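D-3-phosphoglycerate dehydrogenase oxidoreductase protein (Ralstonia solanacearum, PDB 3GG9) is probably an NAD-dependent oxidoreductase of the D-isomer specific 2-hydroxyacid dehydrogenase family, thought to oxidise 3-phosphoglycerate in serine biosynthesis. Local coordinates at residues V221-N226 / R230-V235; F247-T250 / L255-E258; N259-A264 / A273-F278; W189-E192 / E196-R199. All blocks are in the same frame, centred on the assembly; numbering follows the deposited sequence. Where two conformers were deposited one is given.

Contact 1 of 4, residues V221-N226 / R230-V235. Unlike the reference sequence in segment 230-235: Ser231 (reference Gly), Ile233 (reference Val). With SO4 (sulfate ion), chain F; SO4 (sulfate ion), chain E.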
loop_
_atom_site.group_PDB
_atom_site.type_symbol
_atom_site.label_atom_id
_atom_site.label_comp_id
_atom_site.label_asym_id
_atom_site.label_seq_id
_atom_site.Cartn_x
_atom_site.Cartn_y
_atom_site.Cartn_z
ATOM N N VAL A 221 14.446 6.526 3.892
ATOM C CA VAL A 221 15.112 7.740 4.431
ATOM C C VAL A 221 14.247 8.585 5.374
ATOM O O VAL A 221 13.181 9.070 4.989
ATOM C CB VAL A 221 15.635 8.651 3.265
ATOM C CG1 VAL A 221 16.505 9.757 3.820
ATOM C CG2 VAL A 221 16.442 7.829 2.329
ATOM N N HIS A 222 14.719 8.760 6.614
ATOM C CA HIS A 222 14.011 9.559 7.610
ATOM C C HIS A 222 14.879 10.607 8.292
ATOM O O HIS A 222 15.203 10.495 9.475
ATOM C CB HIS A 222 13.365 8.629 8.604
ATOM C CG HIS A 222 12.441 7.664 7.951
ATOM N ND1 HIS A 222 11.200 8.036 7.491
ATOM C CD2 HIS A 222 12.608 6.370 7.601
ATOM C CE1 HIS A 222 10.626 6.997 6.915
ATOM N NE2 HIS A 222 11.463 5.978 6.961
ATOM N N LEU A 223 15.228 11.639 7.535
ATOM C CA LEU A 223 16.124 12.695 8.002
ATOM C C LEU A 223 15.456 14.042 7.812
ATOM O O LEU A 223 14.704 14.232 6.859
ATOM C CB LEU A 223 17.429 12.678 7.192
ATOM C CG LEU A 223 18.310 11.429 7.201
ATOM C CD1 LEU A 223 19.392 11.518 6.133
ATOM C CD2 LEU A 223 18.934 11.244 8.590
ATOM N N ARG A 224 15.730 14.969 8.719
ATOM C CA ARG A 224 15.345 16.358 8.553
ATOM C C ARG A 224 16.379 16.993 7.634
ATOM O O ARG A 224 17.563 16.589 7.641
ATOM C CB ARG A 224 15.298 17.082 9.905
ATOM C CG ARG A 224 14.234 16.540 10.896
ATOM C CD ARG A 224 12.858 17.180 10.693
ATOM N NE ARG A 224 11.776 16.380 11.280
ATOM C CZ ARG A 224 10.469 16.553 11.054
ATOM N NH1 ARG A 224 9.593 15.760 11.652
ATOM N NH2 ARG A 224 10.022 17.508 10.238
ATOM N N LEU A 225 15.926 17.952 6.833
ATOM C CA LEU A 225 16.808 18.674 5.911
ATOM C C LEU A 225 17.492 19.852 6.617
ATOM O O LEU A 225 16.825 20.717 7.191
ATOM C CB LEU A 225 16.042 19.185 4.691
ATOM C CG LEU A 225 16.895 19.795 3.563
ATOM C CD1 LEU A 225 17.930 18.825 3.045
ATOM C CD2 LEU A 225 16.009 20.292 2.440
ATOM N N ASN A 226 18.819 19.845 6.570
ATOM C CA ASN A 226 19.665 20.915 7.100
ATOM C C ASN A 226 21.001 20.858 6.359
ATOM O O ASN A 226 21.184 19.995 5.494
ATOM C CB ASN A 226 19.853 20.782 8.630
ATOM C CG ASN A 226 20.392 19.416 9.049
ATOM O OD1 ASN A 226 21.329 18.901 8.454
ATOM N ND2 ASN A 226 19.794 18.829 10.089
ATOM N N ARG A 230 21.761 17.950 3.537
ATOM C CA ARG A 230 21.540 18.275 2.127
ATOM C C ARG A 230 22.549 17.520 1.255
ATOM O O ARG A 230 23.756 17.584 1.512
ATOM C CB ARG A 230 21.654 19.775 1.902
ATOM C CG ARG A 230 21.250 20.224 0.513
ATOM C CD ARG A 230 21.345 21.731 0.368
ATOM N NE ARG A 230 20.551 22.433 1.378
ATOM C CZ ARG A 230 19.276 22.788 1.227
ATOM N NH1 ARG A 230 18.652 23.427 2.211
ATOM N NH2 ARG A 230 18.628 22.515 0.096
ATOM N N SER A 231 22.029 16.785 0.262
ATOM C CA SER A 231 22.804 15.960 -0.688
ATOM C C SER A 231 23.597 14.851 -0.023
ATOM O O SER A 231 24.607 14.403 -0.566
ATOM C CB SER A 231 23.748 16.805 -1.566
ATOM O OG SER A 231 23.062 17.880 -2.171
ATOM N N ILE A 232 23.125 14.387 1.135
ATOM C CA ILE A 232 23.837 13.361 1.899
ATOM C C ILE A 232 23.808 12.016 1.174
ATOM O O ILE A 232 24.627 11.131 1.433
ATOM C CB ILE A 232 23.272 13.239 3.346
ATOM C CG1 ILE A 232 24.266 12.533 4.282
ATOM C CG2 ILE A 232 21.871 12.598 3.352
ATOM C CD1 ILE A 232 23.891 12.583 5.749
ATOM N N ILE A 233 22.851 11.870 0.259
ATOM C CA ILE A 233 22.726 10.661 -0.530
ATOM C C ILE A 233 23.151 11.059 -1.935
ATOM O O ILE A 233 22.591 11.964 -2.536
ATOM C CB ILE A 233 21.281 10.095 -0.483
ATOM C CG1 ILE A 233 20.930 9.706 0.955
ATOM C CG2 ILE A 233 21.140 8.867 -1.367
ATOM C CD1 ILE A 233 19.472 9.357 1.140
ATOM N N THR A 234 24.180 10.392 -2.426
ATOM C CA THR A 234 24.737 10.710 -3.726
ATOM C C THR A 234 24.347 9.632 -4.717
ATOM O O THR A 234 23.807 8.604 -4.327
ATOM C CB THR A 234 26.265 10.773 -3.631
ATOM O OG1 THR A 234 26.767 9.471 -3.300
ATOM C CG2 THR A 234 26.687 11.764 -2.558
ATOM N N VAL A 235 24.633 9.850 -6.003
ATOM C CA VAL A 235 24.481 8.805 -7.018
ATOM C C VAL A 235 25.361 7.596 -6.724
ATOM O O VAL A 235 24.969 6.480 -7.025
ATOM C CB VAL A 235 24.823 9.304 -8.470
ATOM C CG1 VAL A 235 24.662 8.186 -9.488
ATOM C CG2 VAL A 235 23.925 10.406 -8.859
HETATM S S SO4 F . 11.632 13.178 13.338
HETATM O O1 SO4 F . 10.327 13.826 13.414
HETATM O O2 SO4 F . 12.627 14.065 12.712
HETATM O O3 SO4 F . 12.057 12.893 14.713
HETATM O O4 SO4 F . 11.527 11.965 12.514
HETATM S S SO4 E . 6.068 18.549 11.735
HETATM O O1 SO4 E . 4.935 18.794 10.868
HETATM O O2 SO4 E . 6.154 19.585 12.747
HETATM O O3 SO4 E . 5.894 17.259 12.391
HETATM O O4 SO4 E . 7.272 18.533 10.905
#
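Asn226 and Arg230 bring the two arms of the loop together, Arg230 N donating to Asn226 O at 2.9 Å, and from there 221-226 and 230-233 run in nearly opposite directions, 152° apart. Aliphatic side chains fill the gap between the arms. Val221 and Ile233 meet tip to tip, CG2 of Val221 lying 3.6 Å from CD1 of Ile233, a contact suited to branched residues at a buried strand end. Leu223 crosses Ile232 at about a right angle, CD1 3.9 Å from Ile232 CG2. Leu225 reaches the backbone, CD1 3.8 Å from Arg230 CA. The Arg230 chain bends at its third torsion (chi3 -56°), which turns the guanidinium back toward Leu225, NH1 coming to 4.1 Å from CD2.

Arg224 takes no part in this apolar strip and binds anions. Its NE and NH1 edge grips one sulfate through O2 and O1, the NH1 to O1 bond being 2.7 Å and almost straight at 175°, while NH2 donates to O4 of the second. Both are probably crystallisation ions; one is also bound by Arg80 N and Tyr312 OH, the other by Lys170 N and Ile171 N of the glycine-rich turn, perhaps mimicking a cofactor phosphate.

The loop leaves strand 218-221 of the Rossmann-type domain and ends where Thr234 caps helix 235-238. Phe166 of strand 162-166 packs on Leu223, Ile232 and Ile233, and Phe247 of strand 246-249 covers Val221 and Ile233.

Contact 2 of 4, residues F247-T250 / L255-E258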
loop_
_atom_site.group_PDB
_atom_site.type_symbol
_atom_site.label_atom_id
_atom_site.label_comp_id
_atom_site.label_asym_id
_atom_site.label_seq_id
_atom_site.Cartn_x
_atom_site.Cartn_y
_atom_site.Cartn_z
ATOM N N PHE A 247 14.193 2.074 -3.174
ATOM C CA PHE A 247 14.553 3.281 -2.437
ATOM C C PHE A 247 13.304 4.095 -2.086
ATOM O O PHE A 247 12.550 4.468 -2.975
ATOM C CB PHE A 247 15.515 4.142 -3.260
ATOM C CG PHE A 247 15.895 5.430 -2.580
ATOM C CD1 PHE A 247 16.787 5.431 -1.510
ATOM C CD2 PHE A 247 15.350 6.634 -2.993
ATOM C CE1 PHE A 247 17.142 6.623 -0.893
ATOM C CE2 PHE A 247 15.693 7.826 -2.382
ATOM C CZ PHE A 247 16.597 7.820 -1.327
ATOM N N VAL A 248 13.080 4.361 -0.793
ATOM C CA VAL A 248 11.904 5.127 -0.351
ATOM C C VAL A 248 12.314 6.463 0.265
ATOM O O VAL A 248 13.185 6.524 1.139
ATOM C CB VAL A 248 10.999 4.317 0.671
ATOM C CG1 VAL A 248 9.734 5.094 1.030
ATOM C CG2 VAL A 248 10.622 2.932 0.111
ATOM N N ASN A 249 11.678 7.540 -0.179
ATOM C CA ASN A 249 11.935 8.853 0.408
ATOM C C ASN A 249 10.647 9.627 0.607
ATOM O O ASN A 249 10.116 10.220 -0.333
ATOM C CB ASN A 249 12.934 9.669 -0.445
ATOM C CG ASN A 249 13.355 10.976 0.228
ATOM O OD1 ASN A 249 13.066 11.224 1.398
ATOM N ND2 ASN A 249 14.035 11.819 -0.519
ATOM N N THR A 250 10.163 9.638 1.850
ATOM C CA THR A 250 9.059 10.494 2.211
ATOM C C THR A 250 9.523 11.682 3.072
ATOM O O THR A 250 8.712 12.309 3.743
ATOM C CB THR A 250 7.993 9.691 3.002
ATOM O OG1 THR A 250 8.595 9.219 4.199
ATOM C CG2 THR A 250 7.532 8.478 2.204
ATOM N N LEU A 255 17.578 15.884 0.207
ATOM C CA LEU A 255 18.462 14.904 0.846
ATOM C C LEU A 255 19.288 14.096 -0.152
ATOM O O LEU A 255 20.361 13.624 0.188
ATOM C CB LEU A 255 17.673 13.931 1.712
ATOM C CG LEU A 255 16.935 14.496 2.926
ATOM C CD1 LEU A 255 16.116 13.405 3.599
ATOM C CD2 LEU A 255 17.894 15.109 3.919
ATOM N N VAL A 256 18.766 13.909 -1.362
ATOM C CA VAL A 256 19.503 13.254 -2.439
ATOM C C VAL A 256 20.040 14.360 -3.328
ATOM O O VAL A 256 19.323 15.311 -3.624
ATOM C CB VAL A 256 18.603 12.317 -3.285
ATOM C CG1 VAL A 256 19.414 11.571 -4.353
ATOM C CG2 VAL A 256 17.878 11.313 -2.394
ATOM N N GLU A 257 21.298 14.246 -3.743
ATOM C CA GLU A 257 21.868 15.206 -4.690
ATOM C C GLU A 257 21.008 15.357 -5.932
ATOM O O GLU A 257 20.359 14.423 -6.379
ATOM C CB GLU A 257 23.326 14.878 -5.036
ATOM C CG GLU A 257 23.548 13.666 -5.924
ATOM C CD GLU A 257 25.018 13.515 -6.334
ATOM O OE1 GLU A 257 25.445 12.390 -6.643
ATOM O OE2 GLU A 257 25.749 14.525 -6.347
ATOM N N GLU A 258 20.980 16.581 -6.433
ATOM C CA GLU A 258 20.146 16.992 -7.541
ATOM C C GLU A 258 20.296 16.053 -8.750
ATOM O O GLU A 258 21.417 15.714 -9.154
ATOM C CB GLU A 258 20.507 18.432 -7.879
ATOM C CG GLU A 258 19.628 19.062 -8.894
ATOM C CD GLU A 258 19.922 20.520 -9.049
ATOM O OE1 GLU A 258 19.022 21.232 -9.525
ATOM O OE2 GLU A 258 21.044 20.957 -8.684
#
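The Phe247 ring meets Val256 obliquely, through its far end: CZ lies 3.9 Å and CE2 4.1 Å from Val256 CG2. That methyl is on the same side of the ring plane as Met261 CE, whereas Val221 CG2 sits on the other side, so the phenyl group is held between apolar neighbours of a strand, a helix and a loop. A wide, flat residue suits this place because it reaches from strand 246-249 to the loop 255-258. With CG opposite the backbone N (chi1 178°), the ring runs past Val256 with the two side chains pointing in opposite directions.

The second flat group is the Asn249 amide. Its two ends touch Leu255 and Val256 only loosely: OD1 is 4.3 Å from Leu255 CD1, and ND2 is 4.3 Å from Val256 CG2. Its polar partners lie in the turn between the segments. OD1 accepts from Ser251 N, forming an Asx turn, and ND2 donates to Arg252 O, two bonds that fix the rotation of the amide.

Leu238 of helix 235-238 also packs on Phe247 and Val256. Across the contact itself, then, the attraction is dispersion between buried carbon surfaces. The one polar side chain that joins them can be buried because OD1 and ND2 each have a main-chain partner in the turn, tying the strand end to the loop that follows.

Contact 3 of 4, residues N259-A264 / A273-F278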
loop_
_atom_site.group_PDB
_atom_site.type_symbol
_atom_site.label_atom_id
_atom_site.label_comp_id
_atom_site.label_asym_id
_atom_site.label_seq_id
_atom_site.Cartn_x
_atom_site.Cartn_y
_atom_site.Cartn_z
ATOM N N ASN A 259 19.148 15.596 -9.260
ATOM C CA ASN A 259 19.014 14.572 -10.312
ATOM C C ASN A 259 19.616 13.196 -9.987
ATOM O O ASN A 259 19.608 12.313 -10.826
ATOM C CB ASN A 259 19.524 15.067 -11.681
ATOM C CG ASN A 259 18.920 16.399 -12.089
ATOM O OD1 ASN A 259 17.738 16.647 -11.881
ATOM N ND2 ASN A 259 19.741 17.268 -12.671
ATOM N N GLY A 260 20.103 13.016 -8.762
ATOM C CA GLY A 260 20.778 11.776 -8.385
ATOM C C GLY A 260 19.903 10.555 -8.521
ATOM O O GLY A 260 20.326 9.516 -9.022
ATOM N N MET A 261 18.664 10.691 -8.076
ATOM C CA MET A 261 17.708 9.610 -8.171
ATOM C C MET A 261 17.332 9.163 -9.606
ATOM O O MET A 261 17.380 7.967 -9.933
ATOM C CB MET A 261 16.484 9.991 -7.356
ATOM C CG MET A 261 15.200 9.513 -7.917
ATOM S SD MET A 261 14.458 8.614 -6.627
ATOM C CE MET A 261 15.679 7.274 -6.548
ATOM N N VAL A 262 16.945 10.119 -10.445
ATOM C CA VAL A 262 16.669 9.837 -11.845
ATOM C C VAL A 262 17.892 9.148 -12.446
ATOM O O VAL A 262 17.751 8.097 -13.076
ATOM C CB VAL A 262 16.312 11.114 -12.634
ATOM C CG1 VAL A 262 16.341 10.842 -14.162
ATOM C CG2 VAL A 262 14.945 11.656 -12.194
ATOM N N THR A 263 19.073 9.711 -12.183
ATOM C CA THR A 263 20.339 9.180 -12.698
ATOM C C THR A 263 20.540 7.733 -12.269
ATOM O O THR A 263 20.775 6.877 -13.107
ATOM C CB THR A 263 21.550 10.067 -12.294
ATOM O OG1 THR A 263 21.354 11.400 -12.791
ATOM C CG2 THR A 263 22.878 9.509 -12.851
ATOM N N ALA A 264 20.379 7.449 -10.975
ATOM C CA ALA A 264 20.571 6.094 -10.476
ATOM C C ALA A 264 19.530 5.103 -11.019
ATOM O O ALA A 264 19.882 3.972 -11.390
ATOM C CB ALA A 264 20.591 6.084 -8.957
ATOM N N ALA A 273 11.936 3.022 -7.028
ATOM C CA ALA A 273 11.775 4.023 -6.003
ATOM C C ALA A 273 10.307 4.320 -5.671
ATOM O O ALA A 273 9.410 4.124 -6.494
ATOM C CB ALA A 273 12.515 5.270 -6.361
ATOM N N ALA A 274 10.075 4.771 -4.442
ATOM C CA ALA A 274 8.775 5.300 -4.061
ATOM C C ALA A 274 9.033 6.614 -3.324
ATOM O O ALA A 274 9.789 6.654 -2.353
ATOM C CB ALA A 274 7.996 4.291 -3.187
ATOM N N ILE A 275 8.476 7.708 -3.835
ATOM C CA ILE A 275 8.775 9.029 -3.273
ATOM C C ILE A 275 7.496 9.832 -3.020
ATOM O O ILE A 275 6.503 9.699 -3.738
ATOM C CB ILE A 275 9.821 9.850 -4.113
ATOM C CG1 ILE A 275 9.285 10.211 -5.495
ATOM C CG2 ILE A 275 11.212 9.143 -4.234
ATOM C CD1 ILE A 275 8.894 11.614 -5.583
ATOM N N ASP A 276 7.554 10.704 -2.025
ATOM C CA ASP A 276 6.388 11.500 -1.641
ATOM C C ASP A 276 6.719 12.987 -1.711
ATOM O O ASP A 276 5.871 13.813 -1.508
ATOM C CB ASP A 276 5.918 11.082 -0.233
ATOM C CG ASP A 276 4.633 11.792 0.211
ATOM O OD1 ASP A 276 3.602 11.655 -0.480
ATOM O OD2 ASP A 276 4.649 12.474 1.273
ATOM N N VAL A 277 7.952 13.325 -2.071
ATOM C CA VAL A 277 8.420 14.695 -1.935
ATOM C C VAL A 277 9.225 15.089 -3.167
ATOM O O VAL A 277 9.982 14.276 -3.707
ATOM C CB VAL A 277 9.309 14.886 -0.659
ATOM C CG1 VAL A 277 8.463 14.802 0.597
ATOM C CG2 VAL A 277 10.465 13.848 -0.620
ATOM N N PHE A 278 9.042 16.330 -3.594
ATOM C CA PHE A 278 9.724 16.878 -4.765
ATOM C C PHE A 278 10.415 18.199 -4.419
ATOM O O PHE A 278 10.019 18.866 -3.463
ATOM C CB PHE A 278 8.704 17.131 -5.869
ATOM C CG PHE A 278 8.067 15.882 -6.415
ATOM C CD1 PHE A 278 8.556 15.290 -7.586
ATOM C CD2 PHE A 278 6.966 15.306 -5.782
ATOM C CE1 PHE A 278 7.965 14.149 -8.109
ATOM C CE2 PHE A 278 6.372 14.144 -6.285
ATOM C CZ PHE A 278 6.859 13.579 -7.463
#
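Met261 of helix 260-267 reaches across to Ala273 and Ile275 of strand 272-275, a helix-to-sheet contact within the beta-alpha-beta unit of strands 246-249 and 272-275 in the Rossmann-type domain. Asn259 opens the segment at the N-cap position. Its backbone has a positive phi (60°), which asparagine tolerates better than most residues, and its carbonyl oxygen, not its side chain, is the useful group: O accepts from Thr263 N at 3.0 Å and from Thr263 OG1 at 2.8 Å, the hydroxyl standing above the carbonyl plane. Gly260 follows, buried, with Val235 packed against its CA.

Next comes Met261, the residue that crosses to the strand. Its long, flexible chain bends at chi2 and chi3, and chi1 (145°) departs from a staggered value, suggesting that the fit has some torsional cost. The result is van der Waals packing: CE lies 3.7 Å and SD 3.9 Å from Ala273 CB. Small Ala273 lets the thioether come close to the sheet. SD also meets Ile275 CG2 at 4.1 Å, as the two side chains slide past each other.

Beyond the helix contact, Cys295 and Cys297 of the neighbouring strand 295-297 touch Ala273 and Ile275. Phe278 continues outward to Trp138 of the second subunit, while Ile275 CD1 sits 3.4 Å above the plane of the Phe278 ring, offset toward its rim.

Contact 4 of 4, residues W189-E192 / E196-R199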
loop_
_atom_site.group_PDB
_atom_site.type_symbol
_atom_site.label_atom_id
_atom_site.label_comp_id
_atom_site.label_asym_id
_atom_site.label_seq_id
_atom_site.Cartn_x
_atom_site.Cartn_y
_atom_site.Cartn_z
ATOM N N TRP A 189 21.118 3.193 10.179
ATOM C CA TRP A 189 22.306 4.038 10.119
ATOM C C TRP A 189 21.911 5.515 10.330
ATOM O O TRP A 189 20.769 5.881 10.129
ATOM C CB TRP A 189 23.078 3.825 8.805
ATOM C CG TRP A 189 24.535 4.226 8.959
ATOM C CD1 TRP A 189 25.530 3.504 9.564
ATOM C CD2 TRP A 189 25.125 5.460 8.556
ATOM N NE1 TRP A 189 26.704 4.210 9.549
ATOM C CE2 TRP A 189 26.483 5.417 8.935
ATOM C CE3 TRP A 189 24.640 6.598 7.905
ATOM C CZ2 TRP A 189 27.361 6.468 8.681
ATOM C CZ3 TRP A 189 25.510 7.651 7.657
ATOM C CH2 TRP A 189 26.857 7.578 8.043
ATOM N N GLY A 190 22.856 6.339 10.774
ATOM C CA GLY A 190 22.629 7.773 11.004
ATOM C C GLY A 190 23.762 8.355 11.821
ATOM O O GLY A 190 24.822 7.736 11.938
ATOM N N ARG A 191 23.530 9.538 12.393
ATOM C CA ARG A 191 24.459 10.195 13.315
ATOM C C ARG A 191 24.614 9.312 14.537
ATOM O O ARG A 191 23.802 8.434 14.758
ATOM C CB ARG A 191 23.863 11.511 13.836
ATOM C CG ARG A 191 23.713 12.642 12.834
ATOM C CD ARG A 191 22.910 13.813 13.462
ATOM N NE ARG A 191 21.519 13.440 13.764
ATOM C CZ ARG A 191 21.037 13.191 14.984
ATOM N NH1 ARG A 191 21.819 13.282 16.054
ATOM N NH2 ARG A 191 19.764 12.849 15.134
ATOM N N GLU A 192 25.636 9.582 15.335
ATOM C CA GLU A 192 25.938 8.798 16.526
ATOM C C GLU A 192 24.772 8.568 17.469
ATOM O O GLU A 192 24.586 7.437 17.940
ATOM C CB GLU A 192 27.098 9.444 17.297
ATOM C CG GLU A 192 27.415 8.805 18.645
ATOM C CD GLU A 192 27.811 7.334 18.559
ATOM O OE1 GLU A 192 28.251 6.837 17.484
ATOM O OE2 GLU A 192 27.714 6.672 19.606
ATOM N N GLU A 196 22.801 5.120 18.756
ATOM C CA GLU A 196 22.736 4.760 20.181
ATOM C C GLU A 196 21.315 4.361 20.553
ATOM O O GLU A 196 21.098 3.353 21.232
ATOM C CB GLU A 196 23.234 5.913 21.075
ATOM C CG GLU A 196 24.748 6.189 21.018
ATOM C CD GLU A 196 25.205 7.351 21.936
ATOM O OE1 GLU A 196 26.312 7.899 21.717
ATOM O OE2 GLU A 196 24.468 7.720 22.880
ATOM N N ARG A 197 20.360 5.153 20.081
ATOM C CA ARG A 197 18.953 4.891 20.345
ATOM C C ARG A 197 18.479 3.632 19.614
ATOM O O ARG A 197 17.664 2.887 20.145
ATOM C CB ARG A 197 18.101 6.118 20.000
ATOM C CG ARG A 197 18.357 7.298 20.935
ATOM C CD ARG A 197 17.347 8.429 20.761
ATOM N NE ARG A 197 17.823 9.459 19.837
ATOM C CZ ARG A 197 18.555 10.515 20.190
ATOM N NH1 ARG A 197 18.910 10.697 21.459
ATOM N NH2 ARG A 197 18.938 11.390 19.267
ATOM N N ALA A 198 19.008 3.390 18.409
ATOM C CA ALA A 198 18.719 2.151 17.679
ATOM C C ALA A 198 19.212 0.901 18.427
ATOM O O ALA A 198 18.441 -0.041 18.602
ATOM C CB ALA A 198 19.281 2.195 16.270
ATOM N N ARG A 199 20.471 0.911 18.877
ATOM C CA ARG A 199 21.042 -0.178 19.688
ATOM C C ARG A 199 20.272 -0.430 20.989
ATOM O O ARG A 199 20.099 -1.575 21.392
ATOM C CB ARG A 199 22.531 0.052 19.992
ATOM C CG ARG A 199 23.407 0.014 18.733
ATOM C CD ARG A 199 24.893 -0.066 19.015
ATOM N NE ARG A 199 25.692 -0.006 17.788
ATOM C CZ ARG A 199 26.379 1.059 17.374
ATOM N NH1 ARG A 199 27.070 1.002 16.245
ATOM N NH2 ARG A 199 26.382 2.183 18.075
HETATM O O HOH W 1 20.144 13.771 18.179
#
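Glu192 and Glu196 are joined first by the main chain: Glu196 N donates to Glu192 O at 3.0 Å, an early turn of helix 192-200, which begins right after the N-cap position of Arg191.

The acidic pair comes next. Glu192 bends at its second torsion (chi2 60°), which swings the carboxylate toward the extended chain of Glu196, and OE2 of Glu192 comes to 2.8 Å from OE1 of Glu196. Two acceptors so close would repel if both carboxylates, their planes 66° apart, were fully charged, so one probably has a raised affinity for a proton. Arg199 may ease the strain electrostatically, although its NH2 is still 4.9 Å from Glu192 OE2. Glu192, the first helical residue, probably gains from the helix dipole.

The basic pair is mediated by water. Arg191 NH1 donates to the water at 2.7 Å, and Arg197 NH2 gives it a weak bond from within the guanidinium plane. The two guanidinium groups approach edge to edge, with NH2 of Arg191 4.5 Å from NH2 of Arg197. Because Arg197 has two conformers, this bridge is doubtful as a permanent link.

All of this lies on the surface, at the connection from strand 185-189 to helix 192-200 in the Rossmann-type NAD-binding domain. Trp189 packs on Lys209 and Leu212 of helix 209-215, while Arg197 and Ala198 touch Tyr168 in the loop after strand 162-166.

How the contacts relate
Contacts 1, 2 and 3 form one continuous patch on neighbouring parallel strands. Contacts 1 and 2, with centres 7 Å apart, join where Val235 N meets Glu257 OE1 at 2.7 Å and Ile233 O meets Glu257 N at 2.9 Å. Contacts 2 and 3, about 6 Å apart between centres, share the sheet: Phe247 O pairs with Ala274 N at 2.9 Å, and Asn249 N with Ala274 O at 3.0 Å. Contact 4 stands apart, about 16 Å from contact 1 and 25 Å from contact 3, centre to centre. One of the two sulfates beside contact 1, held by the amides of Lys170 and Ile171, is consistent with a dinucleotide-phosphate site; glycerol lies about 4 Å from the Asn249 and Ile275 side chains.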